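Local coordinates for protein UDP-N-acetylglucosamine 2-epimerase (Listeria monocytogenes, PDB 3OT5) that probably interconverts UDP-N-acetylglucosamine and UDP-N-acetylmannosamine by epimerising the sugar at C2, at residues Pro317-Thr330 with Thr340-Glu354. Numbering follows the deposited sequence.
Sequences PGMGVPVLVLRDTT and TLKLIGTNKENLIKE
Strands 323-325 and 341-343 run parallel, their short axes 4.7 Å apart and inclined by 22°, as the two ends of a beta-alpha-beta crossover through helix 333-338 at the margin of the second Rossmann-like sheet. K342 turns both its N-H and its C=O to strand 323-325: its N donates to V323 O at 2.9 Å and its O accepts from V325 N at 2.7 Å. I344 N then bonds V325 O in the carbonyl plane, and the same oxygen accepts weakly from R327 N across the inverse gamma turn centred on L326.

V323, V325, L341 and L343 share one face of the sheet. L341 lies alongside V323 and presses CD2 onto V323 CB at 3.4 Å, tighter than normal carbon contact. V325 CG1, anti to the backbone N (chi1 -178°), lies near L343 CD1, whose exact position is doubtful, whereas CG2 sits more loosely beside L341 CB, at 4.4 Å. Just ahead of the strands, P317 crosses T340 at about a right angle, with CB and CG both against T340 CB.

On the other face L324 is wedged between its own sheet and helix 348-360. Its CD2 reaches K342 CB and, at 3.5 Å, E354 CG, and I344 CD1 closes over its CB. The extended K342 chain carries NZ to a weak salt bridge with E354 OE1, and N350 ND2 donates to I344 O at 2.6 Å, tying the edge strand to the following helix. Beyond the strands, one water spans the segments, donating to D328 OD2 and accepting from T346 N at 2.8 Å.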
loop_
_atom_site.group_PDB
_atom_site.type_symbol
_atom_site.label_atom_id
_atom_site.label_comp_id
_atom_site.label_asym_id
_atom_site.label_seq_id
_atom_site.Cartn_x
_atom_site.Cartn_y
_atom_site.Cartn_z
ATOM N N PRO A 317 8.062 -7.620 -0.024
ATOM C CA PRO A 317 8.781 -8.306 1.039
ATOM C C PRO A 317 7.824 -9.088 1.937
ATOM O O PRO A 317 8.252 -9.990 2.660
ATOM C CB PRO A 317 9.463 -7.167 1.783
ATOM C CG PRO A 317 9.600 -6.112 0.774
ATOM C CD PRO A 317 8.351 -6.179 -0.016
ATOM N N GLY A 318 6.542 -8.729 1.903
ATOM C CA GLY A 318 5.508 -9.446 2.650
ATOM C C GLY A 318 5.368 -10.840 2.043
ATOM O O GLY A 318 4.939 -11.776 2.710
ATOM N N MET A 319 5.718 -10.961 0.760
ATOM C CA MET A 319 5.688 -12.237 0.036
ATOM C C MET A 319 7.081 -12.863 0.075
ATOM O O MET A 319 7.278 -13.978 -0.383
ATOM C CB MET A 319 5.341 -12.006 -1.433
ATOM C CG MET A 319 4.027 -11.235 -1.717
ATOM S SD MET A 319 2.550 -12.222 -1.514
ATOM C CE MET A 319 2.700 -12.706 0.190
ATOM N N GLY A 320 8.047 -12.122 0.609
ATOM C CA GLY A 320 9.432 -12.567 0.658
ATOM C C GLY A 320 10.092 -12.396 -0.704
ATOM O O GLY A 320 11.037 -13.110 -1.029
ATOM N N VAL A 321 9.600 -11.443 -1.504
ATOM C CA VAL A 321 10.161 -11.191 -2.833
ATOM C C VAL A 321 11.160 -10.042 -2.793
ATOM O O VAL A 321 10.808 -8.935 -2.431
ATOM C CB VAL A 321 9.055 -10.856 -3.875
ATOM C CG1 VAL A 321 9.662 -10.619 -5.261
ATOM C CG2 VAL A 321 8.017 -11.985 -3.932
ATOM N N PRO A 322 12.434 -10.315 -3.132
ATOM C CA PRO A 322 13.429 -9.257 -3.159
ATOM C C PRO A 322 13.000 -8.159 -4.121
ATOM O O PRO A 322 12.510 -8.462 -5.221
ATOM C CB PRO A 322 14.673 -9.966 -3.708
ATOM C CG PRO A 322 14.524 -11.354 -3.284
ATOM C CD PRO A 322 13.041 -11.632 -3.386
ATOM N N VAL A 323 13.191 -6.904 -3.718
ATOM C CA VAL A 323 12.819 -5.772 -4.550
ATOM C C VAL A 323 14.010 -4.889 -4.952
ATOM O O VAL A 323 14.789 -4.462 -4.106
ATOM C CB VAL A 323 11.777 -4.877 -3.820
ATOM C CG1 VAL A 323 11.411 -3.687 -4.664
ATOM C CG2 VAL A 323 10.533 -5.676 -3.450
ATOM N N LEU A 324 14.157 -4.640 -6.253
ATOM C CA LEU A 324 15.197 -3.740 -6.768
ATOM C C LEU A 324 14.438 -2.467 -7.133
ATOM O O LEU A 324 13.584 -2.471 -8.025
ATOM C CB LEU A 324 15.940 -4.334 -7.964
ATOM C CG LEU A 324 16.749 -5.617 -7.692
ATOM C CD1 LEU A 324 17.491 -6.070 -8.946
ATOM C CD2 LEU A 324 17.733 -5.407 -6.554
ATOM N N VAL A 325 14.728 -1.385 -6.416
ATOM C CA VAL A 325 14.008 -0.121 -6.602
ATOM C C VAL A 325 14.624 0.779 -7.665
ATOM O O VAL A 325 15.765 1.196 -7.551
ATOM C CB VAL A 325 13.862 0.610 -5.264
ATOM C CG1 VAL A 325 13.074 1.922 -5.435
ATOM C CG2 VAL A 325 13.160 -0.314 -4.260
ATOM N N LEU A 326 13.830 1.072 -8.694
ATOM C CA LEU A 326 14.259 1.888 -9.830
ATOM C C LEU A 326 14.123 3.369 -9.518
ATOM O O LEU A 326 13.330 4.076 -10.148
ATOM C CB LEU A 326 13.426 1.530 -11.060
ATOM C CG LEU A 326 13.416 0.041 -11.416
ATOM C CD1 LEU A 326 12.563 -0.232 -12.658
ATOM C CD2 LEU A 326 14.819 -0.498 -11.572
ATOM N N ARG A 327 14.890 3.829 -8.532
ATOM C CA ARG A 327 14.846 5.226 -8.107
ATOM C C ARG A 327 16.182 5.714 -7.582
ATOM O O ARG A 327 16.998 4.934 -7.096
ATOM C CB ARG A 327 13.824 5.433 -6.979
ATOM C CG ARG A 327 12.412 5.005 -7.279
ATOM C CD ARG A 327 11.478 5.539 -6.232
ATOM N NE ARG A 327 11.502 6.996 -6.244
ATOM C CZ ARG A 327 10.862 7.769 -5.374
ATOM N NH1 ARG A 327 10.132 7.232 -4.400
ATOM N NH2 ARG A 327 10.956 9.087 -5.479
ATOM N N ASP A 328 16.375 7.023 -7.664
ATOM C CA ASP A 328 17.591 7.672 -7.179
ATOM C C ASP A 328 17.431 8.058 -5.717
ATOM O O ASP A 328 18.408 8.204 -4.986
ATOM C CB ASP A 328 17.880 8.924 -8.000
ATOM C CG ASP A 328 18.260 8.612 -9.429
ATOM O OD1 ASP A 328 17.970 9.450 -10.311
ATOM O OD2 ASP A 328 18.843 7.532 -9.671
ATOM N N THR A 329 16.178 8.227 -5.308
ATOM C CA THR A 329 15.830 8.602 -3.950
ATOM C C THR A 329 14.672 7.729 -3.497
ATOM O O THR A 329 14.094 6.993 -4.300
ATOM C CB THR A 329 15.391 10.073 -3.887
ATOM O OG1 THR A 329 14.304 10.278 -4.797
ATOM C CG2 THR A 329 16.539 11.001 -4.273
ATOM N N THR A 330 14.325 7.805 -2.220
ATOM C CA THR A 330 13.224 7.006 -1.708
ATOM C C THR A 330 12.681 7.553 -0.400
ATOM O O THR A 330 13.379 8.260 0.330
ATOM C CB THR A 330 13.653 5.540 -1.482
ATOM O OG1 THR A 330 12.550 4.792 -0.955
ATOM C CG2 THR A 330 14.831 5.455 -0.501
ATOM N N THR A 340 15.331 -5.766 2.718
ATOM C CA THR A 340 14.246 -6.299 1.908
ATOM C C THR A 340 14.198 -5.613 0.546
ATOM O O THR A 340 13.605 -6.142 -0.399
ATOM C CB THR A 340 12.882 -6.056 2.572
ATOM O OG1 THR A 340 12.682 -4.647 2.730
ATOM C CG2 THR A 340 12.809 -6.744 3.928
ATOM N N LEU A 341 14.813 -4.431 0.475
ATOM C CA LEU A 341 14.847 -3.588 -0.719
ATOM C C LEU A 341 16.249 -3.122 -1.082
ATOM O O LEU A 341 17.091 -2.936 -0.207
ATOM C CB LEU A 341 14.086 -2.288 -0.443
ATOM C CG LEU A 341 12.622 -2.257 -0.001
ATOM C CD1 LEU A 341 12.221 -0.827 0.167
ATOM C CD2 LEU A 341 11.716 -2.930 -0.998
ATOM N N LYS A 342 16.479 -2.885 -2.367
ATOM C CA LYS A 342 17.752 -2.338 -2.826
ATOM C C LYS A 342 17.504 -1.154 -3.749
ATOM O O LYS A 342 16.831 -1.282 -4.770
ATOM C CB LYS A 342 18.637 -3.383 -3.500
ATOM C CG LYS A 342 19.242 -4.378 -2.512
ATOM C CD LYS A 342 20.406 -5.174 -3.125
ATOM C CE LYS A 342 21.032 -6.102 -2.084
ATOM N NZ LYS A 342 22.272 -6.796 -2.561
ATOM N N LEU A 343 18.000 0.015 -3.350
ATOM C CA LEU A 343 17.862 1.208 -4.165
ATOM C C LEU A 343 18.980 1.124 -5.192
ATOM O O LEU A 343 20.160 1.229 -4.846
ATOM C CB LEU A 343 17.993 2.470 -3.320
ATOM C CG LEU A 343 17.724 3.789 -4.043
ATOM C CD1 LEU A 343 16.284 3.830 -4.524
ATOM C CD2 LEU A 343 17.995 4.955 -3.133
ATOM N N ILE A 344 18.619 0.927 -6.457
ATOM C CA ILE A 344 19.627 0.784 -7.505
ATOM C C ILE A 344 19.549 1.822 -8.616
ATOM O O ILE A 344 20.332 1.776 -9.556
ATOM C CB ILE A 344 19.549 -0.605 -8.143
ATOM C CG1 ILE A 344 18.262 -0.760 -8.952
ATOM C CG2 ILE A 344 19.644 -1.670 -7.068
ATOM C CD1 ILE A 344 18.214 -2.041 -9.730
ATOM N N GLY A 345 18.615 2.757 -8.536
ATOM C CA GLY A 345 18.536 3.771 -9.581
ATOM C C GLY A 345 17.995 3.240 -10.889
ATOM O O GLY A 345 17.257 2.252 -10.915
ATOM N N THR A 346 18.366 3.890 -11.981
ATOM C CA THR A 346 17.852 3.515 -13.287
ATOM C C THR A 346 18.939 3.264 -14.343
ATOM O O THR A 346 18.632 3.080 -15.519
ATOM C CB THR A 346 16.904 4.616 -13.794
ATOM O OG1 THR A 346 17.642 5.831 -13.987
ATOM C CG2 THR A 346 15.777 4.864 -12.776
ATOM N N ASN A 347 20.200 3.255 -13.929
ATOM C CA ASN A 347 21.291 3.007 -14.860
ATOM C C ASN A 347 21.276 1.533 -15.308
ATOM O O ASN A 347 21.328 0.616 -14.484
ATOM C CB ASN A 347 22.632 3.371 -14.220
ATOM C CG ASN A 347 23.778 3.379 -15.214
ATOM O OD1 ASN A 347 24.941 3.497 -14.832
ATOM N ND2 ASN A 347 23.454 3.272 -16.501
ATOM N N LYS A 348 21.182 1.327 -16.618
ATOM C CA LYS A 348 21.156 -0.008 -17.240
ATOM C C LYS A 348 22.199 -0.995 -16.674
ATOM O O LYS A 348 21.893 -2.153 -16.397
ATOM C CB LYS A 348 21.378 0.158 -18.746
ATOM C CG LYS A 348 21.344 -1.111 -19.571
ATOM C CD LYS A 348 21.650 -0.780 -21.033
ATOM C CE LYS A 348 21.629 -2.009 -21.922
ATOM N NZ LYS A 348 21.855 -1.654 -23.362
ATOM N N GLU A 349 23.428 -0.536 -16.506
ATOM C CA GLU A 349 24.479 -1.410 -15.990
ATOM C C GLU A 349 24.200 -1.838 -14.553
ATOM O O GLU A 349 24.512 -2.961 -14.161
ATOM C CB GLU A 349 25.861 -0.746 -16.089
ATOM C CG GLU A 349 26.374 -0.546 -17.523
ATOM C CD GLU A 349 25.536 0.421 -18.349
ATOM O OE1 GLU A 349 24.902 1.326 -17.754
ATOM O OE2 GLU A 349 25.533 0.289 -19.597
ATOM N N ASN A 350 23.580 -0.955 -13.779
ATOM C CA ASN A 350 23.293 -1.254 -12.390
ATOM C C ASN A 350 22.090 -2.221 -12.302
ATOM O O ASN A 350 22.033 -3.071 -11.414
ATOM C CB ASN A 350 23.057 0.048 -11.608
ATOM C CG ASN A 350 23.391 -0.083 -10.133
ATOM O OD1 ASN A 350 24.410 -0.679 -9.767
ATOM N ND2 ASN A 350 22.582 0.534 -9.287
ATOM N N LEU A 351 21.125 -2.083 -13.211
ATOM C CA LEU A 351 19.977 -3.006 -13.238
ATOM C C LEU A 351 20.475 -4.441 -13.460
ATOM O O LEU A 351 20.134 -5.357 -12.698
ATOM C CB LEU A 351 18.972 -2.638 -14.337
ATOM C CG LEU A 351 17.753 -1.726 -14.069
ATOM C CD1 LEU A 351 18.199 -0.348 -13.685
ATOM C CD2 LEU A 351 16.770 -1.674 -15.234
ATOM N N ILE A 352 21.290 -4.613 -14.502
ATOM C CA ILE A 352 21.859 -5.920 -14.873
ATOM C C ILE A 352 22.687 -6.533 -13.749
ATOM O O ILE A 352 22.436 -7.662 -13.320
ATOM C CB ILE A 352 22.762 -5.814 -16.128
ATOM C CG1 ILE A 352 21.954 -5.355 -17.344
ATOM C CG2 ILE A 352 23.406 -7.161 -16.439
ATOM C CD1 ILE A 352 22.793 -5.102 -18.571
ATOM N N LYS A 353 23.677 -5.785 -13.277
ATOM C CA LYS A 353 24.545 -6.260 -12.206
ATOM C C LYS A 353 23.760 -6.741 -11.009
ATOM O O LYS A 353 23.915 -7.874 -10.547
ATOM C CB LYS A 353 25.448 -5.132 -11.718
ATOM C CG LYS A 353 26.529 -4.680 -12.661
ATOM C CD LYS A 353 27.119 -3.346 -12.173
ATOM C CE LYS A 353 27.613 -3.408 -10.726
ATOM N NZ LYS A 353 28.134 -2.089 -10.255
ATOM N N GLU A 354 22.898 -5.865 -10.514
ATOM C CA GLU A 354 22.133 -6.160 -9.324
ATOM C C GLU A 354 21.172 -7.323 -9.547
ATOM O O GLU A 354 20.965 -8.139 -8.655
ATOM C CB GLU A 354 21.381 -4.924 -8.860
ATOM C CG GLU A 354 21.134 -4.952 -7.384
ATOM C CD GLU A 354 22.421 -4.733 -6.604
ATOM O OE1 GLU A 354 22.662 -5.460 -5.621
ATOM O OE2 GLU A 354 23.210 -3.856 -7.009
HETATM O O HOH W 1 19.590 6.407 -11.801
#